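Local coordinates for protein protelomerase (PDB 4F43) that generates, and probably protects, the hairpin ends of linear DNA, and is held here in complex with a hairpin DNA, at residues M108-I111 / A112-G116; D232-S235 / E236-L240; E270-Y273 / H274-P278. The protein carries 1 engineered substitution. All coordinates share one frame; numbering follows the deposited sequence. Where two conformers were deposited one is given.

Contact 1: M108-I111 / A112-G116; sequences MEKI and ANKHG. With nucleotides of chain B.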
loop_
_atom_site.group_PDB
_atom_site.type_symbol
_atom_site.label_atom_id
_atom_site.label_comp_id
_atom_site.label_asym_id
_atom_site.label_seq_id
_atom_site.Cartn_x
_atom_site.Cartn_y
_atom_site.Cartn_z
ATOM N N MET A 108 -9.193 14.747 -2.870
ATOM C CA MET A 108 -8.478 15.813 -3.568
ATOM C C MET A 108 -8.417 17.087 -2.729
ATOM O O MET A 108 -7.485 17.885 -2.851
ATOM C CB MET A 108 -9.140 16.101 -4.917
ATOM C CG MET A 108 -9.246 14.887 -5.829
ATOM S SD MET A 108 -7.638 14.212 -6.284
ATOM C CE MET A 108 -6.920 15.604 -7.154
ATOM N N GLU A 109 -9.425 17.276 -1.883
ATOM C CA GLU A 109 -9.442 18.412 -0.970
ATOM C C GLU A 109 -8.308 18.271 0.036
ATOM O O GLU A 109 -7.572 19.225 0.293
ATOM C CB GLU A 109 -10.777 18.495 -0.230
ATOM C CG GLU A 109 -10.814 19.555 0.857
ATOM C CD GLU A 109 -12.082 19.494 1.685
ATOM O OE1 GLU A 109 -12.219 18.553 2.496
ATOM O OE2 GLU A 109 -12.944 20.384 1.519
ATOM N N LYS A 110 -8.174 17.074 0.601
ATOM C CA LYS A 110 -7.105 16.781 1.551
ATOM C C LYS A 110 -5.739 17.004 0.920
ATOM O O LYS A 110 -4.866 17.646 1.512
ATOM C CB LYS A 110 -7.209 15.341 2.053
ATOM C CG LYS A 110 -8.345 15.099 3.026
ATOM C CD LYS A 110 -8.487 13.621 3.332
ATOM C CE LYS A 110 -9.579 13.371 4.351
ATOM N NZ LYS A 110 -9.924 11.926 4.434
ATOM N N ILE A 111 -5.564 16.467 -0.284
ATOM C CA ILE A 111 -4.317 16.653 -1.019
ATOM C C ILE A 111 -4.026 18.141 -1.223
ATOM O O ILE A 111 -2.896 18.599 -1.029
ATOM C CB ILE A 111 -4.361 15.941 -2.382
ATOM C CG1 ILE A 111 -4.548 14.435 -2.185
ATOM C CG2 ILE A 111 -3.096 16.227 -3.182
ATOM C CD1 ILE A 111 -4.921 13.698 -3.453
ATOM N N ALA A 112 -5.062 18.890 -1.592
ATOM C CA ALA A 112 -4.937 20.330 -1.797
ATOM C C ALA A 112 -4.486 21.044 -0.526
ATOM O O ALA A 112 -3.632 21.929 -0.574
ATOM C CB ALA A 112 -6.249 20.908 -2.289
ATOM N N ASN A 113 -5.066 20.656 0.606
ATOM C CA ASN A 113 -4.673 21.221 1.893
ATOM C C ASN A 113 -3.227 20.893 2.236
ATOM O O ASN A 113 -2.501 21.730 2.772
ATOM C CB ASN A 113 -5.589 20.722 3.011
ATOM C CG ASN A 113 -7.014 21.212 2.861
ATOM O OD1 ASN A 113 -7.958 20.421 2.866
ATOM N ND2 ASN A 113 -7.179 22.525 2.729
ATOM N N LYS A 114 -2.814 19.669 1.922
ATOM C CA LYS A 114 -1.450 19.228 2.199
ATOM C C LYS A 114 -0.430 19.944 1.322
ATOM O O LYS A 114 0.720 20.135 1.720
ATOM C CB LYS A 114 -1.324 17.715 2.010
ATOM C CG LYS A 114 -0.992 16.951 3.285
ATOM C CD LYS A 114 -2.182 16.147 3.793
ATOM C CE LYS A 114 -3.295 17.044 4.317
ATOM N NZ LYS A 114 -4.449 16.248 4.817
ATOM N N HIS A 115 -0.854 20.334 0.124
ATOM C CA HIS A 115 0.039 21.013 -0.809
ATOM C C HIS A 115 0.269 22.482 -0.452
ATOM O O HIS A 115 1.250 23.087 -0.886
ATOM C CB HIS A 115 -0.494 20.889 -2.237
ATOM C CG HIS A 115 -0.127 19.602 -2.905
ATOM N ND1 HIS A 115 0.525 19.555 -4.117
ATOM C CD2 HIS A 115 -0.314 18.316 -2.527
ATOM C CE1 HIS A 115 0.716 18.295 -4.462
ATOM N NE2 HIS A 115 0.217 17.523 -3.513
ATOM N N GLY A 116 -0.636 23.048 0.337
ATOM C CA GLY A 116 -0.523 24.436 0.745
ATOM C C GLY A 116 0.122 24.595 2.108
ATOM O O GLY A 116 0.302 25.710 2.597
ATOM P P DT B 12 -6.835 10.084 5.279
ATOM O OP1 DT B 12 -6.043 11.173 5.895
ATOM O OP2 DT B 12 -8.073 10.406 4.534
ATOM O "O5'" DT B 12 -5.882 9.244 4.308
ATOM C "C5'" DT B 12 -4.688 8.674 4.830
ATOM C "C4'" DT B 12 -4.061 7.712 3.836
ATOM O "O4'" DT B 12 -5.013 6.667 3.508
ATOM C "C3'" DT B 12 -3.641 8.320 2.500
ATOM O "O3'" DT B 12 -2.420 7.713 2.096
ATOM C "C2'" DT B 12 -4.782 7.928 1.574
ATOM C "C1'" DT B 12 -5.031 6.525 2.104
ATOM N N1 DT B 12 -6.312 5.887 1.684
ATOM C C2 DT B 12 -6.226 4.729 0.955
ATOM O O2 DT B 12 -5.168 4.216 0.639
ATOM N N3 DT B 12 -7.429 4.188 0.604
ATOM C C4 DT B 12 -8.690 4.660 0.895
ATOM O O4 DT B 12 -9.703 4.074 0.519
ATOM C C5 DT B 12 -8.715 5.878 1.666
ATOM C C7 DT B 12 -10.025 6.499 2.049
ATOM C C6 DT B 12 -7.540 6.426 2.019
#
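The final turns of helix 97-115 set I111 against H115 and K110 beside K114, one helical turn apart, with K110 facing the bound DNA. Regular i to i+4 backbone bonds run through the segment: A112 N to M108 O, N113 N to E109 O, K114 N to K110 O and H115 N to I111 O. I111 and H115 lie side by side and point the same way. The CG2 methyl of I111, turned anti to the backbone N, lies 3.5 Å from H115 CD2, and CD2 also comes within 3.0 Å of I111 O, which meets the imidazole at a slant. The far nitrogen, H115 NE2, bonds L302 O, so the ring is tied down outside the helix as well. K114 bends at chi2 (108°) and chi3, folding its chain back along the helix until CE is 3.3 Å from K110 O. K110 instead runs out extended beyond CG to the phosphate of DT12 of chain B, where its CE is 3.3 Å from OP2. The modelled K110 NZ to OP2 separation of 2.4 Å is too short to be taken literally, and the bond remains doubtful in detail. The two lysine NZ atoms stay 7.0 Å apart. Their positive charge would favour a nearby anion, consistent with K110 meeting the DNA at its backbone phosphate.

Contact 2: D232-S235 / E236-L240; sequences DFSS and ETRLL. With nucleotides of chain B.
Helix 230-248, in the telomere resolvase catalytic domain, meets the bound DNA mainly through R238, with F233 beside the same phosphate and L239 packed on a thymine base; at its heart is an arginine-to-phosphate bond on the DNA backbone. The packed part centres on the R238 guanidinium. CG sits anti to the backbone N (chi1 -171°), and bends at chi2 and chi3 bring the group round towards S234 and F233. F233 CE2 covers one face of the guanidinium and C2' of DT23 of chain B covers the opposite one, while S234 OG lies at the edge, 3.5 Å from R238 NH2. The phenyl and guanidinium planes stand 85° apart, so NH2 meets the rim of the F233 ring, near its plane, and the two groups do not stack. Held this way, R238 NH2 gives an almost straight hydrogen bond (175°) to OP2 of DT23 of chain B, 3.0 Å away and in the guanidinium plane. R238 NH1 is buried with no polar partner in the model. S234 OG bonds I230 O in the preceding turn. F233 itself packs on P155 and T160 of helix 155-161, and F233 CE1 is 4.1 Å from T237 CB, whose neighbour OG1 bonds W225 NE1.

The other side is looser and wetter. D232 and S235 are exposed, and the helix kinks: E236, T237 and R238 still bond D232 O, F233 O and S234 O, but the N atoms of L239 and L240 have no bond to the turn before. A water fills in at this kink. It donates to S234 O at 2.6 Å and weakly to S235 O, and accepts from L239 N at 3.2 Å.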
loop_
_atom_site.group_PDB
_atom_site.type_symbol
_atom_site.label_atom_id
_atom_site.label_comp_id
_atom_site.label_asym_id
_atom_site.label_seq_id
_atom_site.Cartn_x
_atom_site.Cartn_y
_atom_site.Cartn_z
ATOM N N ASP A 232 -2.926 -11.887 5.346
ATOM C CA ASP A 232 -1.960 -12.661 6.116
ATOM C C ASP A 232 -0.837 -11.765 6.615
ATOM O O ASP A 232 -0.497 -11.787 7.796
ATOM C CB ASP A 232 -1.382 -13.798 5.273
ATOM C CG ASP A 232 -2.375 -14.919 5.043
ATOM O OD1 ASP A 232 -3.194 -15.183 5.948
ATOM O OD2 ASP A 232 -2.338 -15.533 3.957
ATOM N N PHE A 233 -0.272 -10.976 5.707
ATOM C CA PHE A 233 0.790 -10.037 6.047
ATOM C C PHE A 233 0.333 -9.037 7.104
ATOM O O PHE A 233 1.084 -8.700 8.022
ATOM C CB PHE A 233 1.265 -9.297 4.795
ATOM C CG PHE A 233 2.189 -8.150 5.084
ATOM C CD1 PHE A 233 3.521 -8.376 5.385
ATOM C CD2 PHE A 233 1.728 -6.844 5.052
ATOM C CE1 PHE A 233 4.372 -7.323 5.654
ATOM C CE2 PHE A 233 2.576 -5.787 5.319
ATOM C CZ PHE A 233 3.900 -6.027 5.618
ATOM N N SER A 234 -0.903 -8.565 6.963
ATOM C CA SER A 234 -1.478 -7.631 7.921
ATOM C C SER A 234 -1.532 -8.244 9.316
ATOM O O SER A 234 -0.901 -7.742 10.247
ATOM C CB SER A 234 -2.879 -7.197 7.482
ATOM O OG SER A 234 -2.828 -6.446 6.279
ATOM N N SER A 235 -2.272 -9.343 9.447
ATOM C CA SER A 235 -2.443 -10.001 10.741
ATOM C C SER A 235 -1.118 -10.467 11.347
ATOM O O SER A 235 -0.981 -10.553 12.567
ATOM C CB SER A 235 -3.408 -11.183 10.615
ATOM O OG SER A 235 -4.689 -10.754 10.182
ATOM N N GLU A 236 -0.146 -10.759 10.487
ATOM C CA GLU A 236 1.153 -11.256 10.930
ATOM C C GLU A 236 2.078 -10.151 11.436
ATOM O O GLU A 236 2.733 -10.308 12.467
ATOM C CB GLU A 236 1.846 -12.014 9.794
ATOM C CG GLU A 236 3.255 -12.488 10.112
ATOM C CD GLU A 236 3.284 -13.868 10.737
ATOM O OE1 GLU A 236 3.566 -14.842 10.006
ATOM O OE2 GLU A 236 3.027 -13.980 11.954
ATOM N N THR A 237 2.125 -9.034 10.716
ATOM C CA THR A 237 3.188 -8.055 10.931
ATOM C C THR A 237 2.728 -6.628 11.262
ATOM O O THR A 237 3.445 -5.897 11.944
ATOM C CB THR A 237 4.143 -8.022 9.711
ATOM O OG1 THR A 237 4.496 -9.362 9.346
ATOM C CG2 THR A 237 5.412 -7.239 10.018
ATOM N N ARG A 238 1.536 -6.248 10.801
ATOM C CA ARG A 238 1.088 -4.845 10.841
ATOM C C ARG A 238 1.352 -4.089 12.149
ATOM O O ARG A 238 2.013 -3.050 12.146
ATOM C CB ARG A 238 -0.395 -4.729 10.480
ATOM C CG ARG A 238 -0.865 -3.296 10.286
ATOM C CD ARG A 238 -0.226 -2.683 9.052
ATOM N NE ARG A 238 -0.715 -3.305 7.825
ATOM C CZ ARG A 238 -0.149 -3.157 6.632
ATOM N NH1 ARG A 238 0.939 -2.409 6.498
ATOM N NH2 ARG A 238 -0.666 -3.762 5.572
ATOM N N LEU A 239 0.835 -4.610 13.257
ATOM C CA LEU A 239 0.956 -3.933 14.547
ATOM C C LEU A 239 2.397 -3.879 15.056
ATOM O O LEU A 239 2.819 -2.877 15.636
ATOM C CB LEU A 239 0.046 -4.583 15.596
ATOM C CG LEU A 239 -1.457 -4.290 15.516
ATOM C CD1 LEU A 239 -1.708 -2.800 15.320
ATOM C CD2 LEU A 239 -2.140 -5.107 14.428
ATOM N N LEU A 240 3.142 -4.958 14.839
ATOM C CA LEU A 240 4.537 -5.027 15.261
ATOM C C LEU A 240 5.380 -4.000 14.510
ATOM O O LEU A 240 6.173 -3.268 15.109
ATOM C CB LEU A 240 5.093 -6.434 15.034
ATOM C CG LEU A 240 6.517 -6.700 15.523
ATOM C CD1 LEU A 240 6.608 -6.509 17.028
ATOM C CD2 LEU A 240 6.966 -8.100 15.129
ATOM P P DT B 23 1.089 -2.355 2.203
ATOM O OP1 DT B 23 2.527 -2.147 1.925
ATOM O OP2 DT B 23 0.638 -3.598 2.864
ATOM O "O5'" DT B 23 0.555 -1.119 3.065
ATOM C "C5'" DT B 23 0.889 0.211 2.685
ATOM C "C4'" DT B 23 0.195 1.220 3.584
ATOM O "O4'" DT B 23 -1.237 0.986 3.548
ATOM C "C3'" DT B 23 0.588 1.161 5.059
ATOM O "O3'" DT B 23 0.728 2.484 5.571
ATOM C "C2'" DT B 23 -0.586 0.440 5.708
ATOM C "C1'" DT B 23 -1.726 1.003 4.873
ATOM N N1 DT B 23 -2.995 0.226 4.950
ATOM C C2 DT B 23 -4.098 0.831 5.505
ATOM O O2 DT B 23 -4.086 1.968 5.935
ATOM N N3 DT B 23 -5.222 0.052 5.536
ATOM C C4 DT B 23 -5.361 -1.243 5.083
ATOM O O4 DT B 23 -6.428 -1.848 5.165
ATOM C C5 DT B 23 -4.168 -1.821 4.512
ATOM C C7 DT B 23 -4.184 -3.224 3.982
ATOM C C6 DT B 23 -3.059 -1.069 4.476
HETATM O O HOH W 1 -0.329 -7.570 12.745
#

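Contact 3: E270-Y273 / H274-P278; sequences EVAY and HNFAP
With CG anti to its backbone N (chi1 173°), Y273 lays its ring beside A277, in the loop that follows helix 263-276 of the telomere resolvase catalytic domain, and F276, with CG beside the backbone N (chi1 -54°), turns its ring edge to A272. The A277 methyl points toward the preceding turn: its CB lies 3.5 Å from Y273 CD1, approaching the ring at a slant, and also sits 3.2 Å from Y273 O. On another side of the helix, F276 CD2 is 4.1 Å from A272 CB, and A272 O lies at the edge of the phenyl ring. Backbone bonds hold this turn: H274 N to E270 O, F276 N to A272 O, and a weak one from N275 N to V271 O. The two aromatic rings carry the packing outwards, Y273 onto K283, Y286 and F287 and F276 onto Y286, joining this helix to helix 283-291. H274 packs instead on E311 and D312 of helix 310-316. Its imidazole is steadied by the next residue: H274 ND1 donates to N275 OD1 over 3.1 Å, with the acceptor only 3° out of the ring plane.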
loop_
_atom_site.group_PDB
_atom_site.type_symbol
_atom_site.label_atom_id
_atom_site.label_comp_id
_atom_site.label_asym_id
_atom_site.label_seq_id
_atom_site.Cartn_x
_atom_site.Cartn_y
_atom_site.Cartn_z
ATOM N N GLU A 270 11.072 12.501 -2.057
ATOM C CA GLU A 270 11.596 13.854 -1.895
ATOM C C GLU A 270 13.120 13.902 -1.996
ATOM O O GLU A 270 13.679 14.726 -2.723
ATOM C CB GLU A 270 11.148 14.428 -0.550
ATOM C CG GLU A 270 11.275 15.937 -0.438
ATOM C CD GLU A 270 10.110 16.668 -1.080
ATOM O OE1 GLU A 270 9.221 15.995 -1.643
ATOM O OE2 GLU A 270 10.079 17.914 -1.016
ATOM N N VAL A 271 13.784 13.012 -1.264
ATOM C CA VAL A 271 15.244 12.986 -1.225
ATOM C C VAL A 271 15.857 12.564 -2.560
ATOM O O VAL A 271 16.783 13.211 -3.054
ATOM C CB VAL A 271 15.766 12.072 -0.097
ATOM C CG1 VAL A 271 17.273 11.896 -0.206
ATOM C CG2 VAL A 271 15.390 12.641 1.262
ATOM N N ALA A 272 15.339 11.488 -3.147
ATOM C CA ALA A 272 15.882 11.010 -4.415
ATOM C C ALA A 272 15.627 12.000 -5.547
ATOM O O ALA A 272 16.401 12.066 -6.503
ATOM C CB ALA A 272 15.337 9.642 -4.758
ATOM N N TYR A 273 14.545 12.768 -5.442
ATOM C CA TYR A 273 14.344 13.874 -6.371
ATOM C C TYR A 273 15.374 14.961 -6.097
ATOM O O TYR A 273 15.914 15.569 -7.019
ATOM C CB TYR A 273 12.934 14.457 -6.261
ATOM C CG TYR A 273 12.749 15.705 -7.097
ATOM C CD1 TYR A 273 12.456 15.619 -8.452
ATOM C CD2 TYR A 273 12.879 16.969 -6.532
ATOM C CE1 TYR A 273 12.296 16.757 -9.221
ATOM C CE2 TYR A 273 12.719 18.109 -7.292
ATOM C CZ TYR A 273 12.426 17.999 -8.635
ATOM O OH TYR A 273 12.264 19.135 -9.394
ATOM N N HIS A 274 15.641 15.200 -4.818
ATOM C CA HIS A 274 16.578 16.242 -4.411
ATOM C C HIS A 274 18.006 15.935 -4.861
ATOM O O HIS A 274 18.820 16.843 -5.026
ATOM C CB HIS A 274 16.539 16.417 -2.891
ATOM C CG HIS A 274 17.344 17.578 -2.394
ATOM N ND1 HIS A 274 18.700 17.498 -2.158
ATOM C CD2 HIS A 274 16.980 18.844 -2.080
ATOM C CE1 HIS A 274 19.138 18.668 -1.724
ATOM N NE2 HIS A 274 18.115 19.501 -1.667
ATOM N N ASN A 275 18.305 14.656 -5.064
ATOM C CA ASN A 275 19.666 14.245 -5.404
ATOM C C ASN A 275 19.898 13.820 -6.857
ATOM O O ASN A 275 20.911 14.183 -7.455
ATOM C CB ASN A 275 20.143 13.133 -4.465
ATOM C CG ASN A 275 20.423 13.634 -3.061
ATOM O OD1 ASN A 275 19.834 14.617 -2.611
ATOM N ND2 ASN A 275 21.331 12.961 -2.362
ATOM N N PHE A 276 18.970 13.054 -7.422
ATOM C CA PHE A 276 19.230 12.384 -8.696
ATOM C C PHE A 276 18.455 12.926 -9.896
ATOM O O PHE A 276 18.730 12.542 -11.032
ATOM C CB PHE A 276 18.965 10.881 -8.564
ATOM C CG PHE A 276 19.712 10.232 -7.437
ATOM C CD1 PHE A 276 21.023 9.823 -7.603
ATOM C CD2 PHE A 276 19.100 10.025 -6.213
ATOM C CE1 PHE A 276 21.713 9.223 -6.569
ATOM C CE2 PHE A 276 19.784 9.425 -5.173
ATOM C CZ PHE A 276 21.091 9.023 -5.353
ATOM N N ALA A 277 17.497 13.812 -9.648
ATOM C CA ALA A 277 16.595 14.270 -10.704
ATOM C C ALA A 277 17.288 15.047 -11.823
ATOM O O ALA A 277 17.944 16.060 -11.571
ATOM C CB ALA A 277 15.466 15.093 -10.114
ATOM N N PRO A 278 17.141 14.562 -13.067
ATOM C CA PRO A 278 17.623 15.223 -14.285
ATOM C C PRO A 278 17.006 16.612 -14.460
ATOM O O PRO A 278 15.966 16.893 -13.863
ATOM C CB PRO A 278 17.142 14.284 -15.398
ATOM C CG PRO A 278 17.056 12.948 -14.745
ATOM C CD PRO A 278 16.565 13.237 -13.357
#

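How the contacts relate
The three contacts lie on three different helices, the third running on into loop; they are met in chain order, and none touches another. Contacts 1 and 2 lie on opposite sides of the chain's centre, about 30 Å apart between centres and about 18 Å between nearest atoms, yet both reach phosphates of chain B, at DT12 (by a doubtfully short bond) and DT23. Contact 3 takes no part in that, its nearest atom being about 12 Å from the nucleic acid. It approaches contact 1 to about 9 Å between nearest atoms, but contact 2 only to about 20 Å, although helices 230-248 and 263-276 are consecutive. Contacts 2 and 3 both belong to the telomere resolvase catalytic domain.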